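Local structure of deoxyribodipyrimidine photo-lyase (Oryza sativa Japonica Group, 3UMV) at residues A168-P173 and V322-A327; R297-A302 and A315-L320. The protein uses light absorbed with the help of its FAD cofactor to split cyclobutane pyrimidine dimers in ultraviolet-damaged DNA back into pyrimidines. All coordinates share one frame; numbering follows the deposited sequence.

Interaction 1: A168-P173 and V322-A327; sequences AHNVVP and VRRELA. With FAD (flavin-adenine dinucleotide), chain I.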
ATOM      1  N   ALA A 168     -11.688  -0.224   4.402  1.00 13.95           N
ATOM      2  CA  ALA A 168     -11.033  -0.097   5.696  1.00 11.66           C
ATOM      3  C   ALA A 168      -9.705   0.638   5.579  1.00 16.18           C
ATOM      4  O   ALA A 168      -9.048   0.889   6.588  1.00 16.10           O
ATOM      5  CB  ALA A 168     -10.803  -1.483   6.317  1.00 14.10           C
ATOM      6  N   HIS A 169      -9.299   0.968   4.360  1.00 13.44           N
ATOM      7  CA  HIS A 169      -7.961   1.528   4.139  1.00 13.95           C
ATOM      8  C   HIS A 169      -7.964   3.052   4.011  1.00 12.42           C
ATOM      9  O   HIS A 169      -7.006   3.724   4.396  1.00 17.24           O
ATOM     10  CB  HIS A 169      -7.344   0.927   2.877  1.00 15.75           C
ATOM     11  CG  HIS A 169      -5.855   0.792   2.941  1.00 13.67           C
ATOM     12  ND1 HIS A 169      -5.227  -0.219   3.644  1.00 13.75           N
ATOM     13  CD2 HIS A 169      -4.871   1.523   2.372  1.00 12.67           C
ATOM     14  CE1 HIS A 169      -3.917  -0.096   3.509  1.00 14.44           C
ATOM     15  NE2 HIS A 169      -3.676   0.952   2.739  1.00 19.02           N
ATOM     16  N   ASN A 170      -9.033   3.606   3.462  1.00 14.25           N
ATOM     17  CA  ASN A 170      -9.082   5.031   3.207  1.00 12.87           C
ATOM     18  C   ASN A 170      -9.925   5.736   4.276  1.00 14.04           C
ATOM     19  O   ASN A 170     -10.876   5.154   4.787  1.00 18.27           O
ATOM     20  CB  ASN A 170      -9.683   5.296   1.830  1.00 12.67           C
ATOM     21  CG  ASN A 170      -8.803   4.787   0.703  1.00 14.67           C
ATOM     22  OD1 ASN A 170      -7.638   5.175   0.598  1.00 17.15           O
ATOM     23  ND2 ASN A 170      -9.338   3.879  -0.119  1.00 16.40           N
ATOM     24  N   VAL A 171      -9.572   6.979   4.603  1.00 15.03           N
ATOM     25  CA  VAL A 171     -10.372   7.783   5.524  1.00 15.14           C
ATOM     26  C   VAL A 171     -11.733   8.042   4.911  1.00 15.60           C
ATOM     27  O   VAL A 171     -12.764   7.843   5.556  1.00 14.73           O
ATOM     28  CB  VAL A 171      -9.706   9.150   5.860  1.00 12.07           C
ATOM     29  CG1 VAL A 171     -10.571   9.931   6.832  1.00 16.11           C
ATOM     30  CG2 VAL A 171      -8.316   8.927   6.450  1.00 18.76           C
ATOM     31  N   VAL A 172     -11.735   8.511   3.667  1.00 17.92           N
ATOM     32  CA  VAL A 172     -12.982   8.719   2.953  1.00 17.56           C
ATOM     33  C   VAL A 172     -13.140   7.545   1.991  1.00 14.07           C
ATOM     34  O   VAL A 172     -12.246   7.275   1.185  1.00 12.47           O
ATOM     35  CB  VAL A 172     -12.968  10.054   2.166  1.00 17.56           C
ATOM     36  CG1 VAL A 172     -14.310  10.285   1.473  1.00 14.98           C
ATOM     37  CG2 VAL A 172     -12.652  11.242   3.093  1.00 16.17           C
ATOM     38  N   PRO A 173     -14.264   6.825   2.071  1.00 16.20           N
ATOM     39  CA  PRO A 173     -14.451   5.655   1.202  1.00 13.33           C
ATOM     40  C   PRO A 173     -14.187   5.980  -0.257  1.00 15.04           C
ATOM     41  O   PRO A 173     -14.618   7.037  -0.736  1.00 16.19           O
ATOM     42  CB  PRO A 173     -15.922   5.305   1.421  1.00 18.31           C
ATOM     43  CG  PRO A 173     -16.209   5.784   2.806  1.00 18.51           C
ATOM     44  CD  PRO A 173     -15.379   7.008   3.020  1.00 18.92           C
ATOM     45  N   VAL A 322      -4.607  13.023   1.358  1.00 15.40           N
ATOM     46  CA  VAL A 322      -4.929  13.424   0.002  1.00 10.67           C
ATOM     47  C   VAL A 322      -4.156  12.662  -1.086  1.00 13.05           C
ATOM     48  O   VAL A 322      -4.756  12.102  -1.997  1.00 15.75           O
ATOM     49  CB  VAL A 322      -4.796  14.943  -0.192  1.00 15.50           C
ATOM     50  CG1 VAL A 322      -4.812  15.278  -1.661  1.00 18.98           C
ATOM     51  CG2 VAL A 322      -5.954  15.638   0.512  1.00 16.15           C
ATOM     52  N   ARG A 323      -2.835  12.647  -0.992  0.50 13.61           N
ATOM     53  CA  ARG A 323      -2.045  12.003  -2.031  0.50 14.76           C
ATOM     54  C   ARG A 323      -2.280  10.492  -2.050  0.50 13.62           C
ATOM     55  O   ARG A 323      -2.570   9.917  -3.105  0.50 12.52           O
ATOM     56  CB  ARG A 323      -0.562  12.338  -1.884  0.50 16.93           C
ATOM     57  CG  ARG A 323      -0.253  13.818  -2.049  0.50 18.69           C
ATOM     58  CD  ARG A 323       0.950  14.011  -2.968  0.50 19.74           C
ATOM     59  NE  ARG A 323       0.650  13.595  -4.336  0.50 21.15           N
ATOM     60  CZ  ARG A 323       0.338  14.438  -5.315  0.50 20.12           C
ATOM     61  NH1 ARG A 323       0.074  13.984  -6.535  0.50  8.90           N
ATOM     62  NH2 ARG A 323       0.299  15.741  -5.068  0.50 20.80           N
ATOM     63  N   ARG A 324      -2.174   9.854  -0.888  1.00 14.34           N
ATOM     64  CA  ARG A 324      -2.302   8.403  -0.823  1.00 14.40           C
ATOM     65  C   ARG A 324      -3.679   7.997  -1.343  1.00 14.08           C
ATOM     66  O   ARG A 324      -3.798   7.091  -2.169  1.00 14.33           O
ATOM     67  CB  ARG A 324      -2.105   7.878   0.597  1.00 15.67           C
ATOM     68  CG  ARG A 324      -2.304   6.359   0.700  1.00 15.50           C
ATOM     69  CD  ARG A 324      -2.163   5.894   2.134  1.00 14.17           C
ATOM     70  NE  ARG A 324      -3.006   6.725   2.982  1.00 16.92           N
ATOM     71  CZ  ARG A 324      -4.312   6.567   3.160  1.00 21.54           C
ATOM     72  NH1 ARG A 324      -4.971   5.552   2.591  1.00 18.55           N
ATOM     73  NH2 ARG A 324      -4.966   7.428   3.937  1.00 23.71           N
ATOM     74  N   GLU A 325      -4.714   8.681  -0.871  1.00 10.57           N
ATOM     75  CA  GLU A 325      -6.063   8.336  -1.298  1.00  9.47           C
ATOM     76  C   GLU A 325      -6.351   8.677  -2.757  1.00 14.54           C
ATOM     77  O   GLU A 325      -7.186   8.029  -3.397  1.00 12.93           O
ATOM     78  CB  GLU A 325      -7.110   8.859  -0.295  1.00 10.32           C
ATOM     79  CG  GLU A 325      -6.954   8.121   1.028  1.00 13.26           C
ATOM     80  CD  GLU A 325      -7.950   8.479   2.123  1.00 16.51           C
ATOM     81  OE1 GLU A 325      -9.067   8.967   1.835  1.00 20.20           O
ATOM     82  OE2 GLU A 325      -7.595   8.214   3.293  1.00 18.67           O
ATOM     83  N   LEU A 326      -5.640   9.673  -3.285  1.00 11.58           N
ATOM     84  CA  LEU A 326      -5.710   9.993  -4.703  1.00 14.89           C
ATOM     85  C   LEU A 326      -5.188   8.823  -5.536  1.00 14.72           C
ATOM     86  O   LEU A 326      -5.692   8.572  -6.630  1.00 10.42           O
ATOM     87  CB  LEU A 326      -4.920  11.270  -5.014  1.00 12.26           C
ATOM     88  CG  LEU A 326      -4.770  11.587  -6.512  1.00 12.93           C
ATOM     89  CD1 LEU A 326      -6.101  11.881  -7.195  1.00 13.94           C
ATOM     90  CD2 LEU A 326      -3.811  12.737  -6.671  1.00 11.81           C
ATOM     91  N   ALA A 327      -4.194   8.099  -5.020  1.00 13.59           N
ATOM     92  CA  ALA A 327      -3.702   6.929  -5.737  1.00 11.71           C
ATOM     93  C   ALA A 327      -4.747   5.821  -5.789  1.00 12.97           C
ATOM     94  O   ALA A 327      -4.864   5.159  -6.822  1.00 16.65           O
ATOM     95  CB  ALA A 327      -2.379   6.404  -5.149  1.00 12.08           C
TER
HETATM   96  PA  FAD I 801       6.231  10.268   4.334  1.00 15.32           P
HETATM   97  O1A FAD I 801       6.788  11.488   3.665  1.00 20.21           O
HETATM   98  O2A FAD I 801       6.431  10.226   5.823  1.00 16.35           O
HETATM   99  O5B FAD I 801       4.681  10.157   3.955  1.00 16.20           O
HETATM  100  C5B FAD I 801       3.730   9.609   4.842  1.00 20.26           C
HETATM  101  C4B FAD I 801       2.687   8.807   4.057  1.00 15.98           C
HETATM  102  O4B FAD I 801       2.024   9.603   3.087  1.00 14.28           O
HETATM  103  C3B FAD I 801       3.321   7.684   3.260  1.00 17.49           C
HETATM  104  O3B FAD I 801       3.534   6.541   4.054  1.00 17.24           O
HETATM  105  C2B FAD I 801       2.272   7.440   2.215  1.00 14.42           C
HETATM  106  O2B FAD I 801       1.189   6.732   2.788  1.00 18.60           O
HETATM  107  C1B FAD I 801       1.788   8.838   1.925  1.00 15.20           C
HETATM  108  N9A FAD I 801       2.503   9.415   0.774  1.00 14.24           N
HETATM  109  C8A FAD I 801       3.625  10.200   0.790  1.00 16.30           C
HETATM  110  N7A FAD I 801       3.927  10.511  -0.492  1.00 13.66           N
HETATM  111  C5A FAD I 801       3.020   9.920  -1.320  1.00 13.15           C
HETATM  112  C6A FAD I 801       2.831   9.891  -2.707  1.00 14.39           C
HETATM  113  N6A FAD I 801       3.580  10.616  -3.538  1.00 18.62           N
HETATM  114  N1A FAD I 801       1.777   9.183  -3.241  1.00 14.33           N
HETATM  115  C2A FAD I 801       0.908   8.514  -2.410  1.00 16.42           C
HETATM  116  N3A FAD I 801       1.096   8.539  -1.046  1.00 15.00           N
HETATM  117  C4A FAD I 801       2.124   9.240  -0.518  1.00 14.60           C
HETATM  118  N1  FAD I 801       4.517   4.837  -2.126  1.00  9.88           N
HETATM  119  C2  FAD I 801       4.181   3.614  -1.624  1.00 14.62           C
HETATM  120  O2  FAD I 801       3.517   3.586  -0.587  1.00 15.69           O
HETATM  121  N3  FAD I 801       4.556   2.456  -2.282  1.00 11.32           N
HETATM  122  C4  FAD I 801       5.294   2.519  -3.450  1.00 13.20           C
HETATM  123  O4  FAD I 801       5.633   1.482  -4.031  1.00 14.63           O
HETATM  124  C4X FAD I 801       5.622   3.769  -3.959  1.00 15.67           C
HETATM  125  N5  FAD I 801       6.366   3.900  -5.109  1.00 16.42           N
HETATM  126  C5X FAD I 801       6.665   5.151  -5.611  1.00 13.22           C
HETATM  127  C6  FAD I 801       7.395   5.273  -6.801  1.00 10.28           C
HETATM  128  C7  FAD I 801       7.703   6.539  -7.309  1.00 10.31           C
HETATM  129  C7M FAD I 801       8.477   6.642  -8.597  1.00  9.76           C
HETATM  130  C8  FAD I 801       7.285   7.676  -6.612  1.00 11.96           C
HETATM  131  C8M FAD I 801       7.589   9.060  -7.105  1.00 12.83           C
HETATM  132  C9  FAD I 801       6.576   7.542  -5.431  1.00  9.70           C
HETATM  133  C9A FAD I 801       6.264   6.289  -4.935  1.00 11.51           C
HETATM  134  N10 FAD I 801       5.559   6.167  -3.755  1.00 10.48           N
HETATM  135  C10 FAD I 801       5.240   4.914  -3.290  1.00  9.86           C
HETATM  136  C1' FAD I 801       5.095   7.382  -2.964  1.00 12.56           C
HETATM  137  C2' FAD I 801       6.113   7.871  -1.887  1.00 12.97           C
HETATM  138  O2' FAD I 801       7.457   8.007  -2.364  1.00 14.04           O
HETATM  139  C3' FAD I 801       6.154   6.994  -0.621  1.00 12.98           C
HETATM  140  O3' FAD I 801       4.847   6.800  -0.152  1.00 13.37           O
HETATM  141  C4' FAD I 801       6.987   7.601   0.510  1.00 15.73           C
HETATM  142  O4' FAD I 801       8.316   7.804   0.069  1.00 18.20           O
HETATM  143  C5' FAD I 801       6.931   6.649   1.704  1.00 13.94           C
HETATM  144  O5' FAD I 801       7.852   6.932   2.731  1.00 11.85           O
HETATM  145  P   FAD I 801       7.312   7.504   4.130  1.00 13.52           P
HETATM  146  O1P FAD I 801       6.189   6.639   4.667  1.00 15.62           O
HETATM  147  O2P FAD I 801       8.465   7.626   5.093  1.00 14.02           O
HETATM  148  O3P FAD I 801       6.845   8.952   3.596  1.00 15.16           O
HETATM  149  O   HOH W   1      -4.965   3.832   0.396  1.00 21.44           O
HETATM  150  O   HOH W   2     -10.529   8.545  -0.479  1.00 20.71           O

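Interaction 2: R297-A302 and A315-L320; sequences RCALEA and AFLEEL. With FAD (flavin-adenine dinucleotide), chain I.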
ATOM      1  N   ARG A 297      -6.085   6.102  11.696  1.00 13.05           N
ATOM      2  CA  ARG A 297      -5.371   6.223  12.973  1.00 15.74           C
ATOM      3  C   ARG A 297      -4.228   7.246  12.908  1.00 18.95           C
ATOM      4  O   ARG A 297      -4.065   8.064  13.822  1.00 18.73           O
ATOM      5  CB  ARG A 297      -4.806   4.867  13.418  1.00 17.84           C
ATOM      6  CG  ARG A 297      -3.837   4.961  14.596  1.00 15.89           C
ATOM      7  CD  ARG A 297      -4.496   5.671  15.772  1.00 14.96           C
ATOM      8  NE  ARG A 297      -5.746   5.028  16.155  1.00 19.15           N
ATOM      9  CZ  ARG A 297      -6.692   5.588  16.898  1.00 25.79           C
ATOM     10  NH1 ARG A 297      -7.792   4.904  17.178  1.00 24.66           N
ATOM     11  NH2 ARG A 297      -6.545   6.828  17.356  1.00 26.12           N
ATOM     12  N   CYS A 298      -3.422   7.187  11.848  1.00 16.87           N
ATOM     13  CA  CYS A 298      -2.286   8.101  11.718  1.00 16.44           C
ATOM     14  C   CYS A 298      -2.781   9.548  11.596  1.00 18.05           C
ATOM     15  O   CYS A 298      -2.203  10.471  12.188  1.00 19.05           O
ATOM     16  CB  CYS A 298      -1.437   7.729  10.498  1.00 16.25           C
ATOM     17  SG  CYS A 298      -0.583   6.154  10.646  1.00 18.46           S
ATOM     18  N   ALA A 299      -3.844   9.737  10.817  1.00 15.46           N
ATOM     19  CA  ALA A 299      -4.457  11.056  10.653  1.00 17.01           C
ATOM     20  C   ALA A 299      -5.038  11.601  11.963  1.00 19.29           C
ATOM     21  O   ALA A 299      -4.853  12.772  12.278  1.00 18.78           O
ATOM     22  CB  ALA A 299      -5.543  11.001   9.585  1.00 18.23           C
ATOM     23  N   LEU A 300      -5.741  10.758  12.713  1.00 15.55           N
ATOM     24  CA  LEU A 300      -6.312  11.170  13.998  1.00 16.87           C
ATOM     25  C   LEU A 300      -5.238  11.635  14.972  1.00 17.47           C
ATOM     26  O   LEU A 300      -5.412  12.626  15.685  1.00 20.78           O
ATOM     27  CB  LEU A 300      -7.084  10.018  14.641  1.00 21.55           C
ATOM     28  CG  LEU A 300      -8.389   9.635  13.969  1.00 19.64           C
ATOM     29  CD1 LEU A 300      -8.821   8.247  14.420  1.00 18.34           C
ATOM     30  CD2 LEU A 300      -9.472  10.672  14.234  1.00 19.92           C
ATOM     31  N   GLU A 301      -4.144  10.896  15.024  1.00 17.30           N
ATOM     32  CA  GLU A 301      -3.067  11.230  15.942  1.00 16.48           C
ATOM     33  C   GLU A 301      -2.367  12.497  15.494  1.00 21.75           C
ATOM     34  O   GLU A 301      -1.894  13.278  16.324  1.00 24.29           O
ATOM     35  CB  GLU A 301      -2.088  10.063  16.069  1.00 19.41           C
ATOM     36  CG  GLU A 301      -2.722   8.805  16.646  1.00 26.11           C
ATOM     37  CD  GLU A 301      -3.237   9.027  18.054  1.00 26.91           C
ATOM     38  OE1 GLU A 301      -2.702   9.933  18.733  1.00 27.27           O
ATOM     39  OE2 GLU A 301      -4.170   8.313  18.482  1.00 26.24           O
ATOM     40  N   ALA A 302      -2.282  12.704  14.183  1.00 17.67           N
ATOM     41  CA  ALA A 302      -1.707  13.946  13.679  1.00 20.54           C
ATOM     42  C   ALA A 302      -2.593  15.125  14.083  1.00 22.67           C
ATOM     43  O   ALA A 302      -2.099  16.177  14.458  1.00 19.69           O
ATOM     44  CB  ALA A 302      -1.529  13.889  12.171  1.00 23.90           C
ATOM     45  N   ALA A 315       1.219  19.480   6.266  1.00 19.87           N
ATOM     46  CA  ALA A 315       1.937  18.899   5.142  1.00 20.16           C
ATOM     47  C   ALA A 315       1.915  17.370   5.196  1.00 20.61           C
ATOM     48  O   ALA A 315       1.726  16.706   4.179  1.00 20.96           O
ATOM     49  CB  ALA A 315       3.364  19.420   5.114  1.00 22.33           C
ATOM     50  N   PHE A 316       2.104  16.821   6.388  1.00 18.54           N
ATOM     51  CA  PHE A 316       1.998  15.381   6.611  1.00 18.08           C
ATOM     52  C   PHE A 316       0.617  14.844   6.206  1.00 16.79           C
ATOM     53  O   PHE A 316       0.517  13.885   5.446  1.00 18.43           O
ATOM     54  CB  PHE A 316       2.289  15.064   8.076  1.00 21.75           C
ATOM     55  CG  PHE A 316       2.172  13.601   8.422  1.00 22.52           C
ATOM     56  CD1 PHE A 316       1.246  13.178   9.362  1.00 21.62           C
ATOM     57  CD2 PHE A 316       2.990  12.656   7.818  1.00 18.63           C
ATOM     58  CE1 PHE A 316       1.133  11.837   9.702  1.00 17.47           C
ATOM     59  CE2 PHE A 316       2.884  11.308   8.158  1.00 15.80           C
ATOM     60  CZ  PHE A 316       1.943  10.905   9.097  1.00 17.00           C
ATOM     61  N   LEU A 317      -0.438  15.472   6.715  1.00 21.79           N
ATOM     62  CA  LEU A 317      -1.812  15.102   6.374  1.00 18.11           C
ATOM     63  C   LEU A 317      -2.098  15.186   4.865  1.00 20.61           C
ATOM     64  O   LEU A 317      -2.882  14.402   4.341  1.00 19.66           O
ATOM     65  CB  LEU A 317      -2.797  15.965   7.169  1.00 17.81           C
ATOM     66  CG  LEU A 317      -2.967  15.583   8.646  1.00 19.93           C
ATOM     67  CD1 LEU A 317      -3.667  16.704   9.437  1.00 22.38           C
ATOM     68  CD2 LEU A 317      -3.709  14.255   8.777  1.00 20.30           C
ATOM     69  N   GLU A 318      -1.485  16.145   4.174  1.00 18.73           N
ATOM     70  CA  GLU A 318      -1.641  16.248   2.719  1.00 20.42           C
ATOM     71  C   GLU A 318      -1.099  14.991   2.011  1.00 20.15           C
ATOM     72  O   GLU A 318      -1.734  14.441   1.095  1.00 18.64           O
ATOM     73  CB  GLU A 318      -0.968  17.531   2.196  1.00 25.57           C
ATOM     74  CG  GLU A 318      -0.831  17.637   0.671  1.00 26.76           C
ATOM     75  CD  GLU A 318      -2.167  17.809  -0.057  1.00 28.13           C
ATOM     76  OE1 GLU A 318      -2.212  17.547  -1.282  1.00 25.25           O
ATOM     77  OE2 GLU A 318      -3.164  18.205   0.588  1.00 30.67           O
ATOM     78  N   GLU A 319       0.067  14.522   2.438  1.00 15.07           N
ATOM     79  CA  GLU A 319       0.661  13.341   1.806  1.00 16.23           C
ATOM     80  C   GLU A 319      -0.065  12.084   2.280  1.00 16.96           C
ATOM     81  O   GLU A 319      -0.418  11.204   1.483  1.00 15.05           O
ATOM     82  CB  GLU A 319       2.165  13.255   2.110  1.00 18.47           C
ATOM     83  CG  GLU A 319       2.940  14.550   1.850  1.00 21.66           C
ATOM     84  CD  GLU A 319       2.972  14.946   0.383  1.00 26.75           C
ATOM     85  OE1 GLU A 319       3.346  14.101  -0.465  1.00 25.15           O
ATOM     86  OE2 GLU A 319       2.627  16.104   0.072  1.00 31.66           O
ATOM     87  N   LEU A 320      -0.336  12.023   3.580  1.00 13.92           N
ATOM     88  CA  LEU A 320      -0.920  10.833   4.172  1.00 12.82           C
ATOM     89  C   LEU A 320      -2.354  10.551   3.704  1.00 18.61           C
ATOM     90  O   LEU A 320      -2.726   9.391   3.542  1.00 18.90           O
ATOM     91  CB  LEU A 320      -0.900  10.948   5.700  1.00 15.26           C
ATOM     92  CG  LEU A 320      -1.628   9.841   6.462  1.00 19.46           C
ATOM     93  CD1 LEU A 320      -0.833   8.562   6.378  1.00 17.33           C
ATOM     94  CD2 LEU A 320      -1.815  10.255   7.913  1.00 20.35           C
TER
HETATM   95  PA  FAD I 801       6.231  10.268   4.334  1.00 15.32           P
HETATM   96  O1A FAD I 801       6.788  11.488   3.665  1.00 20.21           O
HETATM   97  O2A FAD I 801       6.431  10.226   5.823  1.00 16.35           O
HETATM   98  O5B FAD I 801       4.681  10.157   3.955  1.00 16.20           O
HETATM   99  C5B FAD I 801       3.730   9.609   4.842  1.00 20.26           C
HETATM  100  C4B FAD I 801       2.687   8.807   4.057  1.00 15.98           C
HETATM  101  O4B FAD I 801       2.024   9.603   3.087  1.00 14.28           O
HETATM  102  C3B FAD I 801       3.321   7.684   3.260  1.00 17.49           C
HETATM  103  O3B FAD I 801       3.534   6.541   4.054  1.00 17.24           O
HETATM  104  C2B FAD I 801       2.272   7.440   2.215  1.00 14.42           C
HETATM  105  O2B FAD I 801       1.189   6.732   2.788  1.00 18.60           O
HETATM  106  C1B FAD I 801       1.788   8.838   1.925  1.00 15.20           C
HETATM  107  N9A FAD I 801       2.503   9.415   0.774  1.00 14.24           N
HETATM  108  C8A FAD I 801       3.625  10.200   0.790  1.00 16.30           C
HETATM  109  N7A FAD I 801       3.927  10.511  -0.492  1.00 13.66           N
HETATM  110  C5A FAD I 801       3.020   9.920  -1.320  1.00 13.15           C
HETATM  111  C6A FAD I 801       2.831   9.891  -2.707  1.00 14.39           C
HETATM  112  N6A FAD I 801       3.580  10.616  -3.538  1.00 18.62           N
HETATM  113  N1A FAD I 801       1.777   9.183  -3.241  1.00 14.33           N
HETATM  114  C2A FAD I 801       0.908   8.514  -2.410  1.00 16.42           C
HETATM  115  N3A FAD I 801       1.096   8.539  -1.046  1.00 15.00           N
HETATM  116  C4A FAD I 801       2.124   9.240  -0.518  1.00 14.60           C
HETATM  117  N1  FAD I 801       4.517   4.837  -2.126  1.00  9.88           N
HETATM  118  C2  FAD I 801       4.181   3.614  -1.624  1.00 14.62           C
HETATM  119  O2  FAD I 801       3.517   3.586  -0.587  1.00 15.69           O
HETATM  120  N3  FAD I 801       4.556   2.456  -2.282  1.00 11.32           N
HETATM  121  C4  FAD I 801       5.294   2.519  -3.450  1.00 13.20           C
HETATM  122  O4  FAD I 801       5.633   1.482  -4.031  1.00 14.63           O
HETATM  123  C4X FAD I 801       5.622   3.769  -3.959  1.00 15.67           C
HETATM  124  N5  FAD I 801       6.366   3.900  -5.109  1.00 16.42           N
HETATM  125  C5X FAD I 801       6.665   5.151  -5.611  1.00 13.22           C
HETATM  126  C6  FAD I 801       7.395   5.273  -6.801  1.00 10.28           C
HETATM  127  C7  FAD I 801       7.703   6.539  -7.309  1.00 10.31           C
HETATM  128  C7M FAD I 801       8.477   6.642  -8.597  1.00  9.76           C
HETATM  129  C8  FAD I 801       7.285   7.676  -6.612  1.00 11.96           C
HETATM  130  C8M FAD I 801       7.589   9.060  -7.105  1.00 12.83           C
HETATM  131  C9  FAD I 801       6.576   7.542  -5.431  1.00  9.70           C
HETATM  132  C9A FAD I 801       6.264   6.289  -4.935  1.00 11.51           C
HETATM  133  N10 FAD I 801       5.559   6.167  -3.755  1.00 10.48           N
HETATM  134  C10 FAD I 801       5.240   4.914  -3.290  1.00  9.86           C
HETATM  135  C1' FAD I 801       5.095   7.382  -2.964  1.00 12.56           C
HETATM  136  C2' FAD I 801       6.113   7.871  -1.887  1.00 12.97           C
HETATM  137  O2' FAD I 801       7.457   8.007  -2.364  1.00 14.04           O
HETATM  138  C3' FAD I 801       6.154   6.994  -0.621  1.00 12.98           C
HETATM  139  O3' FAD I 801       4.847   6.800  -0.152  1.00 13.37           O
HETATM  140  C4' FAD I 801       6.987   7.601   0.510  1.00 15.73           C
HETATM  141  O4' FAD I 801       8.316   7.804   0.069  1.00 18.20           O
HETATM  142  C5' FAD I 801       6.931   6.649   1.704  1.00 13.94           C
HETATM  143  O5' FAD I 801       7.852   6.932   2.731  1.00 11.85           O
HETATM  144  P   FAD I 801       7.312   7.504   4.130  1.00 13.52           P
HETATM  145  O1P FAD I 801       6.189   6.639   4.667  1.00 15.62           O
HETATM  146  O2P FAD I 801       8.465   7.626   5.093  1.00 14.02           O
HETATM  147  O3P FAD I 801       6.845   8.952   3.596  1.00 15.16           O

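Interaction 1: A168-P173 and V322-A327
A junction between the N-terminal alpha/beta domain of the photolyase and the FAD-binding helix 310-333 is made where Glu325 meets the loop His169-Val172, which follows strand 162-166. The Glu325 carboxylate takes two consecutive backbone amides: Val171 N donates to OE2 at 2.7 Å, nearly straight (166°) but from above the carboxylate plane, and Val172 N reaches OE1 at 3.3 Å on its syn side. The Glu325 chain is stretched out from CA to CD (chi2 -178°), which carries the carboxylate across the gap to both amides. OE2 turns its anti lone pair to a second donor, Arg324 NH2, at 2.8 Å, and this closes a salt bridge within the helix. Two donors thus share OE2, while a water donates to both OE1 and Val172 O. Asn170 lies alongside Glu325, the two side chains pointing opposite ways, with OD1 3.1 Å from Glu325 CG, while its ND2 is held by Asp167 and Asp328. Bent at chi3 (50°), Arg324 turns its guanidinium toward the loop; NH1 makes a weak bond to His169 O and shares a water with Asn170 OD1, and NE is bound by Leu320 O. On the cofactor side, Arg324 CA approaches FAD N3A to 3.4 Å. A single glutamate carboxylate accepting from two consecutive loop amides joins the alpha/beta domain to the helix lining the adenine pocket of this class II photolyase.

Interaction 2: R297-A302 and A315-L320
Leu320 and Leu317 reach from helix 310-333 onto the small side chains of helix 295-305, and the contact between them is apolar, without a hydrogen bond. The local axes run nearly antiparallel (167°) and approach to 10.4 Å. Leu320 has CG anti to its backbone N (chi1 173°), which swings CG toward helix 295-305, and chi2 then brings CD2 to the front; that methyl sits 3.6 Å from both Cys298 CB and Ala299 N. In Leu317 CG stands opposite the carbonyl carbon instead (chi1 -76°), and its CD2 swings in to lie 3.8 Å from Ala299 CB and 4.1 Å from Ala302 CB. The two leucine methyls therefore both touch Ala299. Phe316 presents its ring edge to Ala302, with CD1 4.0 Å from CB, while CE2, across the ring from CD1, lies 3.8 Å from FAD C5B. Leu320 likewise faces two ways, its CA lying 3.4 Å from FAD O4B. Within the first helix, Arg297 and Glu301 form a salt bridge away from the interface. Helix 246-254, through Leu253, and Leu200 pack on helix 295-305, while Phe260 meets Phe316, and helix 310-333 lies against the cofactor.

Overall arrangement
Helix 310-333 supplies one side of both contacts: interaction 2 uses its 315-320 turns and interaction 1 the turns one residue further on, bridged by probable bonds of i to i+5 spacing from Arg323 N to Glu318 O and from Arg324 N to Glu319 O, in keeping with the wider pi-type turn at 318-320. Both are buried and touch FAD, and the areas they bury are almost equal, 227 and 228 Å². Interaction 1 joins segments distant in sequence by backbone amides bound to a carboxylate, one weak arginine bond and waters, its salt bridge lying within the helix; interaction 2 pairs neighbouring helices through methyl groups and a ring edge. One helix thus meets both elements while flanking the adenosine of FAD.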